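PDB 3JWH: Hen1 from Anabaena variabilis, which probably transfers a methyl group from S-adenosylmethionine to the 2'-hydroxyl of the 3'-terminal nucleotide of RNA. Local coordinates for residues 39-45 with 68-73; 47-53 with 82-86; 124-129 with 178-184. All coordinates share one frame; numbering follows the deposited sequence.

Interaction 1 of 3, residues 39-45 with 68-73. With SAH (S-adenosyl-L-homocysteine), chain C.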
# COMPACT_ATOMS: atom_id res chain seq x y z
N GLY A 39 6.48 7.35 -0.15
CA GLY A 39 7.54 7.78 0.73
C GLY A 39 8.92 7.65 0.11
O GLY A 39 9.11 7.93 -1.08
N GLN A 40 9.88 7.19 0.90
CA GLN A 40 11.26 7.04 0.45
C GLN A 40 11.50 5.90 -0.54
O GLN A 40 12.63 5.71 -0.98
CB GLN A 40 12.19 6.85 1.64
CG GLN A 40 11.95 7.83 2.77
CD GLN A 40 13.12 7.90 3.73
OE1 GLN A 40 13.71 6.87 4.09
NE2 GLN A 40 13.46 9.11 4.16
N GLY A 41 10.46 5.14 -0.87
CA GLY A 41 10.62 4.07 -1.84
C GLY A 41 11.09 2.72 -1.33
O GLY A 41 11.69 1.95 -2.08
N ASN A 42 10.82 2.42 -0.06
CA ASN A 42 11.25 1.14 0.49
C ASN A 42 10.65 0.00 -0.31
O ASN A 42 11.36 -0.87 -0.79
CB ASN A 42 10.86 1.04 1.97
CG ASN A 42 11.67 1.97 2.83
OD1 ASN A 42 12.84 2.25 2.54
ND2 ASN A 42 11.08 2.46 3.93
N LEU A 43 9.33 0.02 -0.48
CA LEU A 43 8.68 -1.01 -1.27
C LEU A 43 9.06 -0.88 -2.75
O LEU A 43 9.23 -1.89 -3.45
CB LEU A 43 7.17 -0.95 -1.10
CG LEU A 43 6.40 -1.85 -2.07
CD1 LEU A 43 6.73 -3.32 -1.79
CD2 LEU A 43 4.91 -1.61 -1.92
N LEU A 44 9.21 0.36 -3.24
CA LEU A 44 9.58 0.56 -4.65
C LEU A 44 10.95 -0.08 -4.96
O LEU A 44 11.15 -0.63 -6.04
CB LEU A 44 9.63 2.06 -5.01
CG LEU A 44 8.38 2.95 -4.89
CD1 LEU A 44 8.76 4.34 -5.37
CD2 LEU A 44 7.20 2.41 -5.70
N LYS A 45 11.88 -0.02 -4.01
CA LYS A 45 13.21 -0.61 -4.21
C LYS A 45 13.11 -2.12 -4.41
O LYS A 45 13.72 -2.69 -5.31
CB LYS A 45 14.12 -0.31 -3.02
CG LYS A 45 15.53 -0.84 -3.16
CD LYS A 45 16.48 -0.21 -2.16
CE LYS A 45 17.93 -0.42 -2.58
NZ LYS A 45 18.90 0.30 -1.69
N ILE A 68 14.50 11.57 -2.32
CA ILE A 68 15.21 10.55 -1.58
C ILE A 68 14.95 9.19 -2.22
O ILE A 68 15.87 8.40 -2.41
CB ILE A 68 14.79 10.58 -0.10
CG1 ILE A 68 15.29 11.89 0.53
CG2 ILE A 68 15.36 9.38 0.64
CD1 ILE A 68 14.83 12.13 1.94
N ALA A 69 13.69 8.91 -2.57
CA ALA A 69 13.35 7.63 -3.20
C ALA A 69 14.22 7.40 -4.44
O ALA A 69 14.80 6.33 -4.62
CB ALA A 69 11.89 7.61 -3.58
N GLN A 70 14.28 8.41 -5.31
CA GLN A 70 15.06 8.33 -6.54
C GLN A 70 16.53 8.07 -6.19
O GLN A 70 17.22 7.32 -6.86
CB GLN A 70 14.92 9.65 -7.31
CG GLN A 70 15.49 9.64 -8.72
CD GLN A 70 14.96 8.49 -9.54
OE1 GLN A 70 15.43 7.36 -9.41
NE2 GLN A 70 13.96 8.76 -10.39
N GLU A 71 16.98 8.68 -5.10
CA GLU A 71 18.35 8.55 -4.64
C GLU A 71 18.73 7.11 -4.30
O GLU A 71 19.69 6.57 -4.85
CB GLU A 71 18.57 9.45 -3.44
CG GLU A 71 20.01 9.59 -2.99
CD GLU A 71 20.19 10.73 -2.01
OE1 GLU A 71 19.44 10.77 -1.00
OE2 GLU A 71 21.07 11.59 -2.23
N ARG A 72 17.99 6.47 -3.40
CA ARG A 72 18.34 5.10 -3.06
C ARG A 72 18.01 4.11 -4.17
O ARG A 72 18.70 3.10 -4.34
CB ARG A 72 17.70 4.68 -1.73
CG ARG A 72 16.31 5.17 -1.47
CD ARG A 72 15.98 5.03 0.02
NE ARG A 72 15.94 3.64 0.46
CZ ARG A 72 14.98 2.77 0.15
NH1 ARG A 72 13.96 3.14 -0.61
NH2 ARG A 72 15.04 1.52 0.60
N LEU A 73 16.98 4.42 -4.96
CA LEU A 73 16.63 3.53 -6.06
C LEU A 73 17.79 3.50 -7.02
O LEU A 73 17.98 2.53 -7.75
CB LEU A 73 15.36 4.00 -6.77
CG LEU A 73 14.02 3.62 -6.12
CD1 LEU A 73 12.85 4.32 -6.82
CD2 LEU A 73 13.83 2.13 -6.17
N SAH C . 4.75 3.76 2.43
CA SAH C . 6.06 4.25 2.87
CB SAH C . 5.89 5.11 4.12
CG SAH C . 4.94 6.27 3.84
SD SAH C . 4.61 7.34 5.29
C SAH C . 6.96 3.06 3.21
O SAH C . 6.98 2.70 4.41
OXT SAH C . 7.61 2.54 2.28
C5' SAH C . 3.17 8.24 4.61
C4' SAH C . 3.45 8.72 3.18
O4' SAH C . 2.22 9.18 2.60
C3' SAH C . 4.41 9.91 3.20
O3' SAH C . 5.28 9.85 2.06
C2' SAH C . 3.45 11.08 3.07
O2' SAH C . 4.13 12.19 2.47
C1' SAH C . 2.48 10.48 2.05
N9 SAH C . 1.21 11.23 1.98
C8 SAH C . 0.48 11.65 3.01
N7 SAH C . -0.61 12.26 2.57
C5 SAH C . -0.58 12.24 1.25
C6 SAH C . -1.43 12.72 0.26
N6 SAH C . -2.55 13.37 0.58
N1 SAH C . -1.10 12.54 -1.02
C2 SAH C . 0.02 11.91 -1.36
N3 SAH C . 0.85 11.44 -0.44
C4 SAH C . 0.58 11.59 0.86

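Interaction 2 of 3, residues 47-53 with 82-86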
# COMPACT_ATOMS: atom_id res chain seq x y z
N LEU A 47 10.41 -3.89 -5.39
CA LEU A 47 9.70 -4.26 -6.62
C LEU A 47 10.56 -4.08 -7.88
O LEU A 47 10.54 -4.92 -8.79
CB LEU A 47 8.43 -3.41 -6.77
CG LEU A 47 7.36 -3.47 -5.69
CD1 LEU A 47 6.13 -2.67 -6.15
CD2 LEU A 47 6.98 -4.92 -5.40
N LEU A 48 11.32 -2.99 -7.94
CA LEU A 48 12.16 -2.69 -9.10
C LEU A 48 13.24 -3.76 -9.28
O LEU A 48 13.57 -4.14 -10.41
CB LEU A 48 12.83 -1.33 -8.92
CG LEU A 48 12.83 -0.31 -10.08
CD1 LEU A 48 14.13 0.49 -10.01
CD2 LEU A 48 12.68 -0.99 -11.43
N LYS A 49 13.79 -4.22 -8.17
CA LYS A 49 14.84 -5.24 -8.19
C LYS A 49 14.31 -6.58 -8.64
O LYS A 49 15.04 -7.38 -9.21
CB LYS A 49 15.46 -5.41 -6.79
CG LYS A 49 16.29 -4.24 -6.32
CD LYS A 49 16.82 -4.47 -4.90
CE LYS A 49 15.67 -4.56 -3.90
NZ LYS A 49 16.14 -4.71 -2.49
N ASP A 50 13.03 -6.82 -8.39
CA ASP A 50 12.38 -8.09 -8.73
C ASP A 50 11.73 -8.06 -10.11
O ASP A 50 10.68 -7.45 -10.29
CB ASP A 50 11.32 -8.39 -7.67
CG ASP A 50 10.81 -9.82 -7.74
OD1 ASP A 50 10.85 -10.41 -8.84
OD2 ASP A 50 10.37 -10.34 -6.69
N SER A 51 12.34 -8.76 -11.06
CA SER A 51 11.84 -8.81 -12.44
C SER A 51 10.43 -9.38 -12.65
O SER A 51 9.92 -9.40 -13.77
CB SER A 51 12.84 -9.55 -13.33
OG SER A 51 12.94 -10.92 -12.96
N PHE A 52 9.80 -9.86 -11.57
CA PHE A 52 8.44 -10.40 -11.67
C PHE A 52 7.49 -9.27 -12.05
O PHE A 52 6.55 -9.45 -12.82
CB PHE A 52 8.02 -10.97 -10.31
CG PHE A 52 6.55 -11.26 -10.20
CD1 PHE A 52 6.02 -12.47 -10.65
CD2 PHE A 52 5.69 -10.33 -9.61
CE1 PHE A 52 4.66 -12.74 -10.53
CE2 PHE A 52 4.33 -10.60 -9.49
CZ PHE A 52 3.81 -11.81 -9.95
N PHE A 53 7.76 -8.10 -11.48
CA PHE A 53 6.99 -6.89 -11.68
C PHE A 53 7.34 -6.24 -13.01
O PHE A 53 8.51 -6.06 -13.34
CB PHE A 53 7.25 -5.97 -10.49
CG PHE A 53 6.81 -6.58 -9.20
CD1 PHE A 53 5.45 -6.72 -8.91
CD2 PHE A 53 7.74 -7.11 -8.31
CE1 PHE A 53 5.03 -7.40 -7.78
CE2 PHE A 53 7.33 -7.79 -7.17
CZ PHE A 53 5.97 -7.94 -6.90
N GLN A 82 15.23 -2.91 -17.41
CA GLN A 82 14.65 -2.94 -16.07
C GLN A 82 14.38 -1.57 -15.46
O GLN A 82 13.46 -1.41 -14.65
CB GLN A 82 15.55 -3.75 -15.14
CG GLN A 82 14.77 -4.70 -14.26
CD GLN A 82 14.00 -5.72 -15.08
OE1 GLN A 82 13.11 -6.41 -14.56
NE2 GLN A 82 14.34 -5.83 -16.36
N TRP A 83 15.17 -0.58 -15.86
CA TRP A 83 14.97 0.75 -15.31
C TRP A 83 13.72 1.44 -15.87
O TRP A 83 13.09 2.23 -15.17
CB TRP A 83 16.21 1.62 -15.55
CG TRP A 83 17.44 1.24 -14.74
CD1 TRP A 83 18.54 0.56 -15.19
CD2 TRP A 83 17.69 1.55 -13.37
NE1 TRP A 83 19.47 0.45 -14.18
CE2 TRP A 83 18.98 1.05 -13.05
CE3 TRP A 83 16.97 2.22 -12.37
CZ2 TRP A 83 19.55 1.18 -11.78
CZ3 TRP A 83 17.53 2.36 -11.11
CH2 TRP A 83 18.81 1.84 -10.83
N GLU A 84 13.36 1.13 -17.11
CA GLU A 84 12.18 1.73 -17.75
C GLU A 84 10.84 1.35 -17.09
O GLU A 84 9.80 1.87 -17.46
CB GLU A 84 12.12 1.34 -19.23
CG GLU A 84 13.12 2.08 -20.11
CD GLU A 84 12.96 3.60 -20.05
OE1 GLU A 84 11.83 4.10 -20.29
OE2 GLU A 84 13.96 4.29 -19.77
N ARG A 85 10.89 0.43 -16.13
CA ARG A 85 9.69 -0.01 -15.43
C ARG A 85 9.27 0.98 -14.34
O ARG A 85 8.10 1.06 -13.96
CB ARG A 85 9.95 -1.39 -14.81
CG ARG A 85 10.07 -2.51 -15.83
CD ARG A 85 10.96 -3.67 -15.37
NE ARG A 85 10.50 -4.33 -14.15
CZ ARG A 85 11.18 -4.37 -13.01
NH1 ARG A 85 12.36 -3.78 -12.92
NH2 ARG A 85 10.70 -5.02 -11.96
N LEU A 86 10.24 1.75 -13.85
CA LEU A 86 10.02 2.73 -12.79
C LEU A 86 9.49 4.10 -13.21
O LEU A 86 9.83 4.61 -14.26
CB LEU A 86 11.32 2.94 -12.02
CG LEU A 86 11.24 4.02 -10.95
CD1 LEU A 86 10.33 3.55 -9.81
CD2 LEU A 86 12.63 4.34 -10.43
O HOH W 1 10.46 -7.26 -16.17

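Interaction 3 of 3, residues 124-129 with 178-184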
# COMPACT_ATOMS: atom_id res chain seq x y z
N GLU A 124 -10.56 7.51 -0.64
CA GLU A 124 -11.32 6.28 -0.84
C GLU A 124 -11.96 6.23 -2.22
O GLU A 124 -11.94 5.19 -2.87
CB GLU A 124 -12.40 6.11 0.24
CG GLU A 124 -11.87 5.65 1.60
CD GLU A 124 -12.89 5.84 2.72
OE1 GLU A 124 -14.07 6.13 2.42
OE2 GLU A 124 -12.51 5.70 3.91
N ARG A 125 -12.55 7.34 -2.66
CA ARG A 125 -13.17 7.39 -3.97
C ARG A 125 -12.11 7.33 -5.05
O ARG A 125 -12.21 6.55 -5.99
CB ARG A 125 -14.01 8.66 -4.14
CG ARG A 125 -15.36 8.57 -3.45
CD ARG A 125 -16.22 9.76 -3.83
NE ARG A 125 -15.60 11.01 -3.41
CZ ARG A 125 -15.51 11.40 -2.14
NH1 ARG A 125 -16.01 10.65 -1.17
NH2 ARG A 125 -14.91 12.55 -1.85
N VAL A 126 -11.08 8.15 -4.90
CA VAL A 126 -9.99 8.16 -5.86
C VAL A 126 -9.49 6.73 -6.08
O VAL A 126 -9.28 6.30 -7.22
CB VAL A 126 -8.82 9.01 -5.35
CG1 VAL A 126 -7.64 8.91 -6.31
CG2 VAL A 126 -9.27 10.45 -5.19
N LEU A 127 -9.32 5.99 -4.99
CA LEU A 127 -8.81 4.63 -5.06
C LEU A 127 -9.80 3.52 -5.44
O LEU A 127 -9.54 2.74 -6.36
CB LEU A 127 -8.14 4.29 -3.72
CG LEU A 127 -7.73 2.85 -3.43
CD1 LEU A 127 -6.60 2.41 -4.35
CD2 LEU A 127 -7.29 2.76 -1.98
N PHE A 128 -10.93 3.45 -4.74
CA PHE A 128 -11.89 2.38 -5.01
C PHE A 128 -12.95 2.66 -6.06
O PHE A 128 -13.71 1.76 -6.42
CB PHE A 128 -12.54 1.96 -3.70
CG PHE A 128 -11.58 1.37 -2.70
CD1 PHE A 128 -11.01 0.11 -2.92
CD2 PHE A 128 -11.24 2.06 -1.55
CE1 PHE A 128 -10.13 -0.45 -2.00
CE2 PHE A 128 -10.35 1.52 -0.62
CZ PHE A 128 -9.79 0.26 -0.85
N GLU A 129 -13.00 3.89 -6.58
CA GLU A 129 -14.00 4.27 -7.57
C GLU A 129 -13.32 4.73 -8.86
O GLU A 129 -13.53 4.15 -9.93
CB GLU A 129 -14.88 5.39 -7.00
CG GLU A 129 -16.18 5.68 -7.73
CD GLU A 129 -17.01 6.74 -7.02
OE1 GLU A 129 -17.58 6.43 -5.95
OE2 GLU A 129 -17.06 7.90 -7.50
N ILE A 178 -15.83 -0.44 3.21
CA ILE A 178 -15.38 -0.23 1.84
C ILE A 178 -16.08 -1.22 0.90
O ILE A 178 -16.52 -0.84 -0.19
CB ILE A 178 -13.84 -0.40 1.69
CG1 ILE A 178 -13.11 0.78 2.35
CG2 ILE A 178 -13.47 -0.49 0.22
CD1 ILE A 178 -13.39 2.14 1.70
N THR A 179 -16.19 -2.47 1.31
CA THR A 179 -16.82 -3.47 0.46
C THR A 179 -18.32 -3.28 0.33
O THR A 179 -18.97 -3.95 -0.47
CB THR A 179 -16.58 -4.90 0.98
OG1 THR A 179 -17.41 -5.10 2.12
CG2 THR A 179 -15.11 -5.10 1.36
N GLU A 180 -18.87 -2.37 1.13
CA GLU A 180 -20.30 -2.08 1.11
C GLU A 180 -20.60 -0.94 0.14
O GLU A 180 -21.68 -0.89 -0.45
CB GLU A 180 -20.78 -1.70 2.52
CG GLU A 180 -21.04 -2.88 3.44
CD GLU A 180 -21.00 -2.49 4.93
OE1 GLU A 180 -21.34 -1.33 5.27
OE2 GLU A 180 -20.65 -3.37 5.76
N ARG A 181 -19.64 -0.04 -0.02
CA ARG A 181 -19.78 1.11 -0.91
C ARG A 181 -19.16 0.88 -2.27
O ARG A 181 -19.65 1.41 -3.28
CB ARG A 181 -19.14 2.35 -0.28
CG ARG A 181 -20.00 3.01 0.80
CD ARG A 181 -19.40 4.33 1.24
NE ARG A 181 -18.18 4.15 2.01
CZ ARG A 181 -17.10 4.92 1.90
NH1 ARG A 181 -17.08 5.93 1.04
NH2 ARG A 181 -16.04 4.69 2.66
N PHE A 182 -18.10 0.09 -2.31
CA PHE A 182 -17.38 -0.18 -3.54
C PHE A 182 -17.43 -1.65 -3.98
O PHE A 182 -17.67 -2.54 -3.16
CB PHE A 182 -15.96 0.31 -3.37
CG PHE A 182 -15.89 1.75 -2.95
CD1 PHE A 182 -16.11 2.77 -3.88
CD2 PHE A 182 -15.65 2.10 -1.62
CE1 PHE A 182 -16.10 4.10 -3.49
CE2 PHE A 182 -15.64 3.43 -1.22
CZ PHE A 182 -15.87 4.43 -2.15
N ALA A 183 -17.20 -1.90 -5.26
CA ALA A 183 -17.25 -3.26 -5.80
C ALA A 183 -16.04 -4.13 -5.42
O ALA A 183 -15.33 -4.65 -6.29
CB ALA A 183 -17.40 -3.21 -7.35
N TYR A 184 -15.82 -4.30 -4.13
CA TYR A 184 -14.70 -5.11 -3.65
C TYR A 184 -15.10 -6.03 -2.51
O TYR A 184 -16.09 -5.81 -1.83
CB TYR A 184 -13.56 -4.23 -3.13
CG TYR A 184 -12.80 -3.47 -4.18
CD1 TYR A 184 -13.32 -2.29 -4.73
CD2 TYR A 184 -11.59 -3.96 -4.68
CE1 TYR A 184 -12.65 -1.62 -5.74
CE2 TYR A 184 -10.92 -3.29 -5.69
CZ TYR A 184 -11.45 -2.12 -6.22
OH TYR A 184 -10.77 -1.46 -7.23
O HOH W 2 -15.83 0.30 -6.65

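Interaction 1 of 3, residues 39-45 with 68-73
The R72 side chain leaves the helix with CG set between its own backbone N and carbonyl carbon (chi1 39°) and bends again at chi3, which carries the guanidinium over to the backbone of Q40 and G41. That backbone belongs to the glycine-rich loop of a Rossmann-like class I methyltransferase, where the chain passes S-adenosyl-L-homocysteine and enters helix 42-49. R72 NH1 donates to Q40 O at 2.9 Å, approaching from above the carbonyl plane, with G41 O a second oxygen 3.0 Å from NH1. N42 OD1 lies over one face of the guanidinium, 3.0 Å from R72 NH2 but badly angled for a bond, and the methylene CD of K45 covers the opposite face. A leucine in place of R72 would probably leave Q40 O without this donor and the turn into the helix less firmly held. A CB on G41 would press on the A69 methyl and, at these backbone angles, on the carbonyl O of Q40, so glycine suits the position. On its other side the loop meets the cofactor product, G39 CA standing 3.3 Å from SAH O3'. Farther along, the L73 side chain reaches helix 42-49 in a tight fit, its CD2 3.4 Å from K45 CA.

Interaction 2 of 3, residues 47-53 with 82-86
This is an arginine-to-carbonyl contact at the rim of the Rossmann-like domain, joining the C-terminal end of helix 42-49 and the turn after it to the turn that leads into edge strand 86-90. R85 and the backbone oxygens of L48 and F53 carry it. R85 NH1 gives L48 O a nearly straight bond of 2.8 Å, in the carbonyl plane and on a lone pair. Along its NE–NH2 edge the guanidinium grips a single oxygen with two nitrogens: NE and NH2 each lie 2.8 Å from F53 O, both arriving from the same face of that carbonyl's plane. NH2 adds a weak bond to L47 O, and NH1 also donates to Q82 O at 3.1 Å within its own turn. The bend at chi3 (60°) swings the guanidinium round toward the helix end. Q82 OE1 sits over one face of the group and shares water 1 with S51 O. Beside the polar cluster L48 supplies the apolar half, its CD1 4.0 Å from W83 CZ3 and its CG 4.1 Å from L86 CB. D50 closes an Asx turn onto F52 N through OD1 and pairs with K26 through OD2. R85 thus gives L48 O, at the end of the helix, a donor from outside it, and its positive charge probably also offsets the partial negative charge gathered there.

Interaction 3 of 3, residues 124-129 with 178-184
Aromatic contacts dominate where F128 meets F182 and Y184. The F128 ring turns an edge to the face of Y184, with centroids 5.2 Å apart and planes at 74°, and CD1 is the atom that leads. Toward F182 it is not the ring but the methylene of F128 that does the work: CB stands over the face of the F182 ring, 3.4 Å from F182 CG, while the two rings themselves lie oblique to each other. R181 CB covers the opposite face of F182.

Aliphatic contact comes from I178. Its CG2, anti to the backbone N, is aimed almost straight down on the centre of the F128 ring, 3.7 Å from the centroid and 5° off the normal, in a CH-pi contact. L127 CD2 lies over the other face, and CD1 of I178 packs on E124 CG. The cluster joins helix 117-131 to the end of helix 168-181 and the start of edge strand 184-188, on the flank of the Rossmann-like sheet where strands 135-141 and 202-209 add V136 and F207.

The polar contacts flank the rings. E124 OE1 and R181 NH2 form a straight salt bridge, with the carboxylate and guanidinium planes 57° apart; the modelled 2.5 Å is unusually short and its exact length doubtful. E124 OE2 goes instead to the indole N-H of W174. Y184 OH bonds to P133 O. At the edge of the F182 ring, water 2 donates to F128 O at 2.6 Å and accepts from A183 N at 2.9 Å, bridging the helix to the inverse gamma turn centred on A183.

Overall arrangement
Interactions 1 and 2 share helix 42-49, one at its start beside the cofactor product and the other at its far end. They touch directly, L73 CD1 packing on L86 CD2, and their segments alternate along the chain. Both are partly buried, and in each an arginine reaches across to backbone carbonyls at or next to the ends of that helix. Interaction 3 lies on the opposite side of the chain's centre from interaction 1, its centre about 28 Å from the centres of both others, at the other edge of the sheet, by strand 184-188. It is the most buried of the three and is mainly aromatic, with its charged pair joining side chain to side chain.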